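Local coordinates for genome polyprotein (Chicken sicinivirus JSY, PDB 6QWT) that carries the 3D RNA-dependent RNA polymerase at the C-terminal end of the viral polyprotein, the enzyme that probably copies the viral RNA genome, at residues Glu65-Leu70 against Ser355-Lys360; Pro218-Phe223 against Ser374-Val379; Val387-Phe392 against Tyr464-Thr469. All blocks are in the same frame, centred on the assembly; numbering follows the deposited sequence.

Overall arrangement
Along the chain the first two contacts interleave: 65-70 and 218-223 come first, then 355-360 and 374-379; contact 3, pairing 387-392 with 464-469, follows. Contacts 1 and 2 lie about 28 Å apart between centres and share the four-stranded antiparallel sheet of the polymerase palm: Tyr359 meets Tyr234 of strand 230-235, and Phe223 packs on strands 327-332 and 335-340. Contact 3 is about 17 Å from contact 2, centre to centre, and touches it through Tyr220 and Pro388 of hairpin strand 384-388. Contacts 1 and 3 are about 43 Å apart. Contact 1 joins an early segment to the palm, while contacts 2 and 3 run from the palm sheet to the C-terminal helix 459-469.

Contact 1: Glu65-Leu70 against Ser355-Lys360; sequences EPWPSL and SQTNYK
Trp67 meets Gln356 and Thr357 along most of its length. At its base, Trp67 CB lies 3.7 Å from the amide oxygen OE1 of Gln356, whose chain is bent at chi2. The first torsion, chi1 42°, sets CG between the backbone N and the carbonyl carbon, and the indole then runs past the end of helix 346-356. Trp67 CE3 stands 4.0 Å from Gln356 O, which approaches obliquely. NE1 turns to Ser314 OG on helix 298-316. That helix, helix 243-256 and the segment 355-360 belong to the polymerase palm; helix 346-356 and its following loop probably form motif D. The loop before helix 70-81 docks on the palm through this tryptophan. Farther out, Trp67 CZ2 comes 3.8 Å from Thr357 CG2, and this methyl sits 4.0 Å from the six-ring centroid, 15° off the normal: a CH-pi contact over the face. Leu70 CD2 packs on the opposite face. The methyl is steadied by Thr357 OG1, which accepts from Tyr359 N at 3.0 Å in an ST turn (N-H...O 153°) and also bonds to Tyr353 O in helix 346-356.

Contact 2: Pro218-Phe223 against Ser374-Val379; sequences PFYHSF and SSIHDV
Tyr220 and Ile376 bring their backbones closest, with CA atoms 7.2 Å apart, where the last turn of helix 212-222 faces the loop between strands 360-362 and 384-388, in which residues 376-378 have helical backbone angles but not the regular bonds. Ile376 makes most of the apolar contact with the helix. With CG1 anti to the backbone N (chi1 -167°), its two branches divide the work: Ile376 CG1 lies 3.5 Å from Tyr220 CD1, CG2 reaches Tyr220 CE1 at 3.6 Å, and CD1 extends to Phe223 CB at 4.0 Å. The branched chain thus meets the CD1 and CE1 atoms of the phenol obliquely, while Tyr220 is also touched by Phe386 and Pro388 of strand 384-388. Phe223 turns its ring onward to Leu337 and Ala339 of strand 335-340, so the contact fastens this helix and loop beside the palm sheet that bears the GDD motif of picornaviral polymerases.

The polar end is a hydrogen bond between Tyr220 OH and His377 NE2, 2.9 Å long. NE2 arrives at the edge of the phenol, near its plane, and the planes of the two rings are inclined at 58°. Ile376 CG2 also sits over the centre of the imidazole, 3.8 Å above it, so one methyl packs against both rings. The loop is braced from within: Ser375 OG accepts from His377 N at 3.1 Å, an ST turn that fixes the backbone from which the imidazole projects.

If NE2 lacks a proton it can accept from the hydroxyl, and if NE2 carries one the hydroxyl can accept from it; either way the hydroxyl of the buried tyrosine has a polar partner in the exposed histidine, amid otherwise apolar packing.

Contact 3: Val387-Phe392 against Tyr464-Thr469; sequences VPDERF and YRWLAT
Trp466 overlaps Asp389 at the outer rim of its six-membered ring: Trp466 CZ3 is 3.8 Å from Asp389 OD2, and CH2 lies 4.1 Å from Asp389 CB. The two side chains run past each other in opposite directions, and the carboxylate is tilted 39° from the indole plane, so the touch is oblique van der Waals packing. Both groups are pinned by other bonds. OD2 is held by His397 NE2 and Gln463 NE2, Trp466 NE1 bonds to Asp213 O, and the indole stacks on the His397 ring, so that this histidine serves the acid and the tryptophan together.

The other carboxylate oxygen organises its own chain. A chi1 of -174° points the Asp389 carboxylate away from its own N and swings OD1 over the turn that follows. Asp389 OD1 accepts from Phe392 N at 2.9 Å through its anti lone pair, and from Arg391 N at 3.0 Å from above the carboxylate plane, which makes an Asx turn within a wider Asx motif. With donors at both oxygens, the carboxylate would be expected to favour its ionised form.

That turn carries Phe392 to the helix. Ring atom CD2 of Phe392 comes 3.8 Å from Leu467 CD2, and CE2 4.1 Å from Leu467 CD1; the two side chains cross at about a right angle, and each leucine methyl touches one ring carbon. Arg391 CG lies over one face of the same ring.

Geometrically, the loop that follows strand 384-388 packs, through Asp389 and Phe392, on helix 459-469. Strands 384-388 and 396-400 form an antiparallel hairpin consistent with motif E, at the palm-thumb junction in picornaviral polymerases, with the C-terminal helix, probably of the thumb, packed against it.

Contact 1: Glu65-Leu70 against Ser355-Lys360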
loop_
_atom_site.group_PDB
_atom_site.type_symbol
_atom_site.label_atom_id
_atom_site.label_comp_id
_atom_site.label_asym_id
_atom_site.label_seq_id
_atom_site.Cartn_x
_atom_site.Cartn_y
_atom_site.Cartn_z
ATOM N N GLU A 65 3.843 24.773 -5.345
ATOM C CA GLU A 65 2.942 25.419 -6.279
ATOM C C GLU A 65 2.487 24.443 -7.355
ATOM O O GLU A 65 3.278 23.610 -7.812
ATOM C CB GLU A 65 3.611 26.630 -6.937
ATOM C CG GLU A 65 4.234 27.594 -5.937
ATOM C CD GLU A 65 3.212 28.188 -4.984
ATOM O OE1 GLU A 65 2.039 28.352 -5.392
ATOM O OE2 GLU A 65 3.581 28.486 -3.827
ATOM N N PRO A 66 1.228 24.518 -7.779
ATOM C CA PRO A 66 0.739 23.570 -8.784
ATOM C C PRO A 66 1.329 23.855 -10.155
ATOM O O PRO A 66 1.488 25.010 -10.557
ATOM C CB PRO A 66 -0.777 23.796 -8.771
ATOM C CG PRO A 66 -0.935 25.209 -8.328
ATOM C CD PRO A 66 0.180 25.459 -7.345
ATOM N N TRP A 67 1.661 22.784 -10.872
ATOM C CA TRP A 67 2.041 22.932 -12.264
ATOM C C TRP A 67 0.786 23.155 -13.109
ATOM O O TRP A 67 -0.324 22.838 -12.676
ATOM C CB TRP A 67 2.834 21.713 -12.737
ATOM C CG TRP A 67 2.326 20.373 -12.298
ATOM C CD1 TRP A 67 1.558 19.506 -13.028
ATOM C CD2 TRP A 67 2.584 19.721 -11.048
ATOM N NE1 TRP A 67 1.311 18.364 -12.303
ATOM C CE2 TRP A 67 1.929 18.471 -11.084
ATOM C CE3 TRP A 67 3.297 20.075 -9.897
ATOM C CZ2 TRP A 67 1.968 17.578 -10.014
ATOM C CZ3 TRP A 67 3.331 19.187 -8.838
ATOM C CH2 TRP A 67 2.673 17.954 -8.904
ATOM N N PRO A 68 0.935 23.730 -14.312
ATOM C CA PRO A 68 -0.247 24.209 -15.055
ATOM C C PRO A 68 -1.368 23.197 -15.233
ATOM O O PRO A 68 -2.538 23.594 -15.265
ATOM C CB PRO A 68 0.351 24.618 -16.408
ATOM C CG PRO A 68 1.715 25.071 -16.067
ATOM C CD PRO A 68 2.188 24.156 -14.964
ATOM N N SER A 69 -1.057 21.908 -15.350
ATOM C CA SER A 69 -2.073 20.889 -15.575
ATOM C C SER A 69 -2.559 20.230 -14.290
ATOM O O SER A 69 -3.412 19.339 -14.356
ATOM C CB SER A 69 -1.544 19.819 -16.534
ATOM O OG SER A 69 -0.489 19.076 -15.947
ATOM N N LEU A 70 -2.054 20.651 -13.125
ATOM C CA LEU A 70 -2.384 19.959 -11.880
ATOM C C LEU A 70 -3.823 20.231 -11.449
ATOM O O LEU A 70 -4.588 19.294 -11.191
ATOM C CB LEU A 70 -1.403 20.358 -10.774
ATOM C CG LEU A 70 -1.675 19.703 -9.415
ATOM C CD1 LEU A 70 -1.777 18.183 -9.548
ATOM C CD2 LEU A 70 -0.609 20.085 -8.399
ATOM N N SER A 355 10.283 16.779 -15.887
ATOM C CA SER A 355 10.390 18.210 -16.123
ATOM C C SER A 355 9.523 19.051 -15.195
ATOM O O SER A 355 9.785 20.250 -15.050
ATOM C CB SER A 355 10.032 18.529 -17.579
ATOM O OG SER A 355 8.635 18.437 -17.788
ATOM N N GLN A 356 8.501 18.465 -14.564
ATOM C CA GLN A 356 7.562 19.222 -13.749
ATOM C C GLN A 356 7.417 18.719 -12.321
ATOM O O GLN A 356 6.884 19.455 -11.483
ATOM C CB GLN A 356 6.166 19.229 -14.396
ATOM C CG GLN A 356 6.103 19.910 -15.755
ATOM C CD GLN A 356 6.375 21.397 -15.671
ATOM O OE1 GLN A 356 5.826 22.097 -14.818
ATOM N NE2 GLN A 356 7.234 21.891 -16.557
ATOM N N THR A 357 7.846 17.493 -12.023
ATOM C CA THR A 357 7.676 16.937 -10.686
ATOM C C THR A 357 8.978 16.332 -10.182
ATOM O O THR A 357 10.025 16.454 -10.828
ATOM C CB THR A 357 6.575 15.868 -10.669
ATOM O OG1 THR A 357 7.065 14.673 -11.285
ATOM C CG2 THR A 357 5.328 16.342 -11.413
ATOM N N ASN A 358 8.914 15.680 -9.023
ATOM C CA ASN A 358 10.015 14.894 -8.489
ATOM C C ASN A 358 9.807 13.397 -8.683
ATOM O O ASN A 358 10.627 12.602 -8.212
ATOM C CB ASN A 358 10.214 15.204 -7.002
ATOM C CG ASN A 358 10.692 16.625 -6.757
ATOM O OD1 ASN A 358 11.482 17.169 -7.529
ATOM N ND2 ASN A 358 10.212 17.235 -5.678
ATOM N N TYR A 359 8.733 12.998 -9.362
ATOM C CA TYR A 359 8.461 11.586 -9.591
ATOM C C TYR A 359 9.483 10.988 -10.551
ATOM O O TYR A 359 9.798 11.579 -11.589
ATOM C CB TYR A 359 7.058 11.399 -10.164
ATOM C CG TYR A 359 5.914 11.780 -9.253
ATOM C CD1 TYR A 359 5.876 11.362 -7.929
ATOM C CD2 TYR A 359 4.854 12.538 -9.733
ATOM C CE1 TYR A 359 4.811 11.703 -7.104
ATOM C CE2 TYR A 359 3.793 12.881 -8.921
ATOM C CZ TYR A 359 3.773 12.461 -7.611
ATOM O OH TYR A 359 2.706 12.812 -6.816
ATOM N N LYS A 360 9.994 9.810 -10.206
ATOM C CA LYS A 360 10.831 9.010 -11.096
ATOM C C LYS A 360 10.091 7.703 -11.342
ATOM O O LYS A 360 9.921 6.897 -10.421
ATOM C CB LYS A 360 12.214 8.754 -10.494
ATOM C CG LYS A 360 13.054 10.001 -10.256
ATOM C CD LYS A 360 14.344 9.647 -9.515
ATOM C CE LYS A 360 15.168 10.883 -9.182
ATOM N NZ LYS A 360 15.812 10.795 -7.834
#

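Contact 2: Pro218-Phe223 against Ser374-Val379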
loop_
_atom_site.group_PDB
_atom_site.type_symbol
_atom_site.label_atom_id
_atom_site.label_comp_id
_atom_site.label_asym_id
_atom_site.label_seq_id
_atom_site.Cartn_x
_atom_site.Cartn_y
_atom_site.Cartn_z
ATOM N N PRO A 218 -13.251 -8.561 -12.802
ATOM C CA PRO A 218 -13.728 -7.238 -13.241
ATOM C C PRO A 218 -12.601 -6.265 -13.562
ATOM O O PRO A 218 -12.781 -5.406 -14.434
ATOM C CB PRO A 218 -14.584 -6.756 -12.059
ATOM C CG PRO A 218 -14.059 -7.493 -10.890
ATOM C CD PRO A 218 -13.667 -8.842 -11.413
ATOM N N PHE A 219 -11.449 -6.365 -12.888
ATOM C CA PHE A 219 -10.292 -5.557 -13.271
ATOM C C PHE A 219 -9.908 -5.822 -14.724
ATOM O O PHE A 219 -9.684 -4.890 -15.505
ATOM C CB PHE A 219 -9.100 -5.857 -12.354
ATOM C CG PHE A 219 -9.227 -5.295 -10.961
ATOM C CD1 PHE A 219 -8.225 -5.512 -10.024
ATOM C CD2 PHE A 219 -10.339 -4.555 -10.584
ATOM C CE1 PHE A 219 -8.328 -5.000 -8.739
ATOM C CE2 PHE A 219 -10.448 -4.043 -9.299
ATOM C CZ PHE A 219 -9.441 -4.265 -8.376
ATOM N N TYR A 220 -9.827 -7.102 -15.094
ATOM C CA TYR A 220 -9.454 -7.496 -16.450
ATOM C C TYR A 220 -10.444 -6.957 -17.478
ATOM O O TYR A 220 -10.053 -6.331 -18.471
ATOM C CB TYR A 220 -9.373 -9.022 -16.514
ATOM C CG TYR A 220 -9.015 -9.620 -17.852
ATOM C CD1 TYR A 220 -7.690 -9.823 -18.210
ATOM C CD2 TYR A 220 -10.004 -10.027 -18.740
ATOM C CE1 TYR A 220 -7.355 -10.390 -19.425
ATOM C CE2 TYR A 220 -9.681 -10.595 -19.958
ATOM C CZ TYR A 220 -8.354 -10.773 -20.294
ATOM O OH TYR A 220 -8.020 -11.338 -21.504
ATOM N N HIS A 221 -11.737 -7.190 -17.254
ATOM C CA HIS A 221 -12.737 -6.789 -18.235
ATOM C C HIS A 221 -12.924 -5.277 -18.298
ATOM O O HIS A 221 -13.449 -4.772 -19.297
ATOM C CB HIS A 221 -14.069 -7.482 -17.930
ATOM C CG HIS A 221 -14.029 -8.966 -18.121
ATOM N ND1 HIS A 221 -13.847 -9.553 -19.355
ATOM C CD2 HIS A 221 -14.135 -9.984 -17.234
ATOM C CE1 HIS A 221 -13.848 -10.868 -19.221
ATOM N NE2 HIS A 221 -14.021 -11.155 -17.944
ATOM N N SER A 222 -12.503 -4.543 -17.264
ATOM C CA SER A 222 -12.626 -3.089 -17.305
ATOM C C SER A 222 -11.662 -2.474 -18.308
ATOM O O SER A 222 -11.925 -1.386 -18.831
ATOM C CB SER A 222 -12.394 -2.497 -15.913
ATOM O OG SER A 222 -11.007 -2.362 -15.645
ATOM N N PHE A 223 -10.547 -3.151 -18.593
ATOM C CA PHE A 223 -9.573 -2.690 -19.574
ATOM C C PHE A 223 -9.799 -3.292 -20.958
ATOM O O PHE A 223 -8.837 -3.481 -21.711
ATOM C CB PHE A 223 -8.157 -2.997 -19.088
ATOM C CG PHE A 223 -7.661 -2.061 -18.025
ATOM C CD1 PHE A 223 -7.655 -2.444 -16.695
ATOM C CD2 PHE A 223 -7.207 -0.794 -18.357
ATOM C CE1 PHE A 223 -7.200 -1.583 -15.712
ATOM C CE2 PHE A 223 -6.751 0.072 -17.381
ATOM C CZ PHE A 223 -6.747 -0.323 -16.056
ATOM N N SER A 374 2.136 -3.003 -25.208
ATOM C CA SER A 374 1.777 -3.754 -24.014
ATOM C C SER A 374 0.268 -3.956 -23.991
ATOM O O SER A 374 -0.487 -3.026 -24.280
ATOM C CB SER A 374 2.242 -3.028 -22.743
ATOM O OG SER A 374 1.584 -3.524 -21.591
ATOM N N SER A 375 -0.160 -5.164 -23.647
ATOM C CA SER A 375 -1.576 -5.504 -23.565
ATOM C C SER A 375 -1.915 -5.973 -22.153
ATOM O O SER A 375 -1.044 -6.103 -21.289
ATOM C CB SER A 375 -1.945 -6.574 -24.594
ATOM O OG SER A 375 -1.588 -7.868 -24.138
ATOM N N ILE A 376 -3.205 -6.236 -21.931
ATOM C CA ILE A 376 -3.662 -6.745 -20.645
ATOM C C ILE A 376 -3.029 -8.093 -20.319
ATOM O O ILE A 376 -2.987 -8.490 -19.149
ATOM C CB ILE A 376 -5.209 -6.825 -20.628
ATOM C CG1 ILE A 376 -5.734 -7.037 -19.207
ATOM C CG2 ILE A 376 -5.706 -7.929 -21.548
ATOM C CD1 ILE A 376 -5.467 -5.877 -18.273
ATOM N N HIS A 377 -2.509 -8.801 -21.326
ATOM C CA HIS A 377 -1.885 -10.100 -21.110
ATOM C C HIS A 377 -0.407 -10.008 -20.751
ATOM O O HIS A 377 0.132 -10.957 -20.174
ATOM C CB HIS A 377 -2.049 -10.977 -22.355
ATOM C CG HIS A 377 -3.464 -11.090 -22.830
ATOM N ND1 HIS A 377 -3.910 -10.489 -23.988
ATOM C CD2 HIS A 377 -4.535 -11.727 -22.300
ATOM C CE1 HIS A 377 -5.194 -10.751 -24.151
ATOM N NE2 HIS A 377 -5.598 -11.501 -23.140
ATOM N N ASP A 378 0.258 -8.901 -21.083
ATOM C CA ASP A 378 1.655 -8.702 -20.711
ATOM C C ASP A 378 1.817 -8.017 -19.364
ATOM O O ASP A 378 2.904 -8.075 -18.776
ATOM C CB ASP A 378 2.375 -7.859 -21.766
ATOM C CG ASP A 378 2.432 -8.536 -23.112
ATOM O OD1 ASP A 378 1.723 -8.081 -24.034
ATOM O OD2 ASP A 378 3.188 -9.523 -23.247
ATOM N N VAL A 379 0.767 -7.389 -18.869
ATOM C CA VAL A 379 0.850 -6.467 -17.746
ATOM C C VAL A 379 0.856 -7.236 -16.430
ATOM O O VAL A 379 0.233 -8.296 -16.297
ATOM C CB VAL A 379 -0.327 -5.471 -17.837
ATOM C CG1 VAL A 379 -1.292 -5.638 -16.674
ATOM C CG2 VAL A 379 0.175 -4.043 -17.965
#

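Contact 3: Val387-Phe392 against Tyr464-Thr469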
loop_
_atom_site.group_PDB
_atom_site.type_symbol
_atom_site.label_atom_id
_atom_site.label_comp_id
_atom_site.label_asym_id
_atom_site.label_seq_id
_atom_site.Cartn_x
_atom_site.Cartn_y
_atom_site.Cartn_z
ATOM N N VAL A 387 -4.521 -14.044 -16.255
ATOM C CA VAL A 387 -4.580 -15.231 -17.094
ATOM C C VAL A 387 -5.988 -15.816 -17.062
ATOM O O VAL A 387 -6.443 -16.269 -16.007
ATOM C CB VAL A 387 -3.554 -16.295 -16.668
ATOM C CG1 VAL A 387 -3.699 -17.538 -17.532
ATOM C CG2 VAL A 387 -2.138 -15.736 -16.760
ATOM N N PRO A 388 -6.717 -15.828 -18.179
ATOM C CA PRO A 388 -8.057 -16.435 -18.181
ATOM C C PRO A 388 -8.006 -17.925 -17.866
ATOM O O PRO A 388 -7.049 -18.624 -18.199
ATOM C CB PRO A 388 -8.556 -16.188 -19.610
ATOM C CG PRO A 388 -7.758 -15.016 -20.097
ATOM C CD PRO A 388 -6.407 -15.160 -19.452
ATOM N N ASP A 389 -9.060 -18.403 -17.208
ATOM C CA ASP A 389 -9.154 -19.818 -16.878
ATOM C C ASP A 389 -9.314 -20.650 -18.145
ATOM O O ASP A 389 -10.026 -20.263 -19.077
ATOM C CB ASP A 389 -10.326 -20.055 -15.925
ATOM C CG ASP A 389 -10.400 -21.488 -15.427
ATOM O OD1 ASP A 389 -11.260 -22.245 -15.926
ATOM O OD2 ASP A 389 -9.603 -21.854 -14.535
ATOM N N GLU A 390 -8.636 -21.801 -18.181
ATOM C CA GLU A 390 -8.628 -22.626 -19.386
ATOM C C GLU A 390 -10.017 -23.149 -19.730
ATOM O O GLU A 390 -10.327 -23.358 -20.908
ATOM C CB GLU A 390 -7.652 -23.793 -19.216
ATOM C CG GLU A 390 -6.274 -23.547 -19.818
ATOM C CD GLU A 390 -5.286 -24.656 -19.496
ATOM O OE1 GLU A 390 -4.123 -24.341 -19.163
ATOM O OE2 GLU A 390 -5.671 -25.843 -19.578
ATOM N N ARG A 391 -10.867 -23.365 -18.728
ATOM C CA ARG A 391 -12.189 -23.937 -18.950
ATOM C C ARG A 391 -13.302 -22.898 -18.936
ATOM O O ARG A 391 -14.265 -23.018 -19.701
ATOM C CB ARG A 391 -12.483 -25.010 -17.898
ATOM C CG ARG A 391 -13.864 -25.626 -18.026
ATOM C CD ARG A 391 -14.018 -26.838 -17.132
ATOM N NE ARG A 391 -15.371 -27.379 -17.199
ATOM C CZ ARG A 391 -15.764 -28.481 -16.573
ATOM N NH1 ARG A 391 -14.905 -29.163 -15.830
ATOM N NH2 ARG A 391 -17.018 -28.900 -16.687
ATOM N N PHE A 392 -13.195 -21.880 -18.079
ATOM C CA PHE A 392 -14.155 -20.781 -18.006
ATOM C C PHE A 392 -13.401 -19.487 -18.300
ATOM O O PHE A 392 -13.023 -18.749 -17.376
ATOM C CB PHE A 392 -14.846 -20.733 -16.644
ATOM C CG PHE A 392 -15.446 -22.045 -16.223
ATOM C CD1 PHE A 392 -16.748 -22.369 -16.565
ATOM C CD2 PHE A 392 -14.709 -22.953 -15.478
ATOM C CE1 PHE A 392 -17.302 -23.575 -16.176
ATOM C CE2 PHE A 392 -15.260 -24.160 -15.085
ATOM C CZ PHE A 392 -16.557 -24.471 -15.435
ATOM N N TYR A 464 -11.718 -25.369 -6.838
ATOM C CA TYR A 464 -13.159 -25.323 -6.608
ATOM C C TYR A 464 -13.551 -24.054 -5.864
ATOM O O TYR A 464 -14.489 -23.353 -6.258
ATOM C CB TYR A 464 -13.632 -26.548 -5.823
ATOM C CG TYR A 464 -14.993 -26.306 -5.204
ATOM C CD1 TYR A 464 -16.144 -26.338 -5.985
ATOM C CD2 TYR A 464 -15.123 -25.995 -3.854
ATOM C CE1 TYR A 464 -17.385 -26.093 -5.433
ATOM C CE2 TYR A 464 -16.362 -25.746 -3.298
ATOM C CZ TYR A 464 -17.489 -25.796 -4.090
ATOM O OH TYR A 464 -18.727 -25.551 -3.538
ATOM N N ARG A 465 -12.851 -23.750 -4.768
ATOM C CA ARG A 465 -13.223 -22.591 -3.966
ATOM C C ARG A 465 -12.999 -21.287 -4.720
ATOM O O ARG A 465 -13.745 -20.323 -4.514
ATOM C CB ARG A 465 -12.456 -22.595 -2.643
ATOM C CG ARG A 465 -13.119 -23.464 -1.581
ATOM C CD ARG A 465 -12.506 -23.276 -0.205
ATOM N NE ARG A 465 -12.746 -21.945 0.347
ATOM C CZ ARG A 465 -13.907 -21.533 0.850
ATOM N NH1 ARG A 465 -14.020 -20.303 1.333
ATOM N NH2 ARG A 465 -14.957 -22.344 0.869
ATOM N N TRP A 466 -12.005 -21.236 -5.610
ATOM C CA TRP A 466 -11.828 -20.042 -6.432
ATOM C C TRP A 466 -12.999 -19.863 -7.387
ATOM O O TRP A 466 -13.567 -18.768 -7.490
ATOM C CB TRP A 466 -10.522 -20.111 -7.217
ATOM C CG TRP A 466 -10.349 -18.936 -8.136
ATOM C CD1 TRP A 466 -10.013 -17.663 -7.780
ATOM C CD2 TRP A 466 -10.522 -18.921 -9.562
ATOM N NE1 TRP A 466 -9.958 -16.858 -8.892
ATOM C CE2 TRP A 466 -10.267 -17.606 -9.999
ATOM C CE3 TRP A 466 -10.867 -19.890 -10.509
ATOM C CZ2 TRP A 466 -10.344 -17.237 -11.342
ATOM C CZ3 TRP A 466 -10.941 -19.522 -11.842
ATOM C CH2 TRP A 466 -10.681 -18.208 -12.245
ATOM N N LEU A 467 -13.369 -20.929 -8.105
ATOM C CA LEU A 467 -14.505 -20.855 -9.016
ATOM C C LEU A 467 -15.779 -20.473 -8.276
ATOM O O LEU A 467 -16.618 -19.739 -8.810
ATOM C CB LEU A 467 -14.686 -22.188 -9.740
ATOM C CG LEU A 467 -13.684 -22.525 -10.846
ATOM C CD1 LEU A 467 -13.828 -23.982 -11.265
ATOM C CD2 LEU A 467 -13.870 -21.599 -12.037
ATOM N N ALA A 468 -15.933 -20.948 -7.039
ATOM C CA ALA A 468 -17.133 -20.643 -6.268
ATOM C C ALA A 468 -17.212 -19.159 -5.933
ATOM O O ALA A 468 -18.275 -18.540 -6.062
ATOM C CB ALA A 468 -17.165 -21.484 -4.991
ATOM N N THR A 469 -16.102 -18.566 -5.493
ATOM C CA THR A 469 -16.159 -17.165 -5.082
ATOM C C THR A 469 -16.268 -16.235 -6.288
ATOM O O THR A 469 -16.932 -15.192 -6.220
ATOM C CB THR A 469 -14.940 -16.810 -4.225
ATOM O OG1 THR A 469 -13.751 -16.866 -5.023
ATOM C CG2 THR A 469 -14.817 -17.773 -3.053
#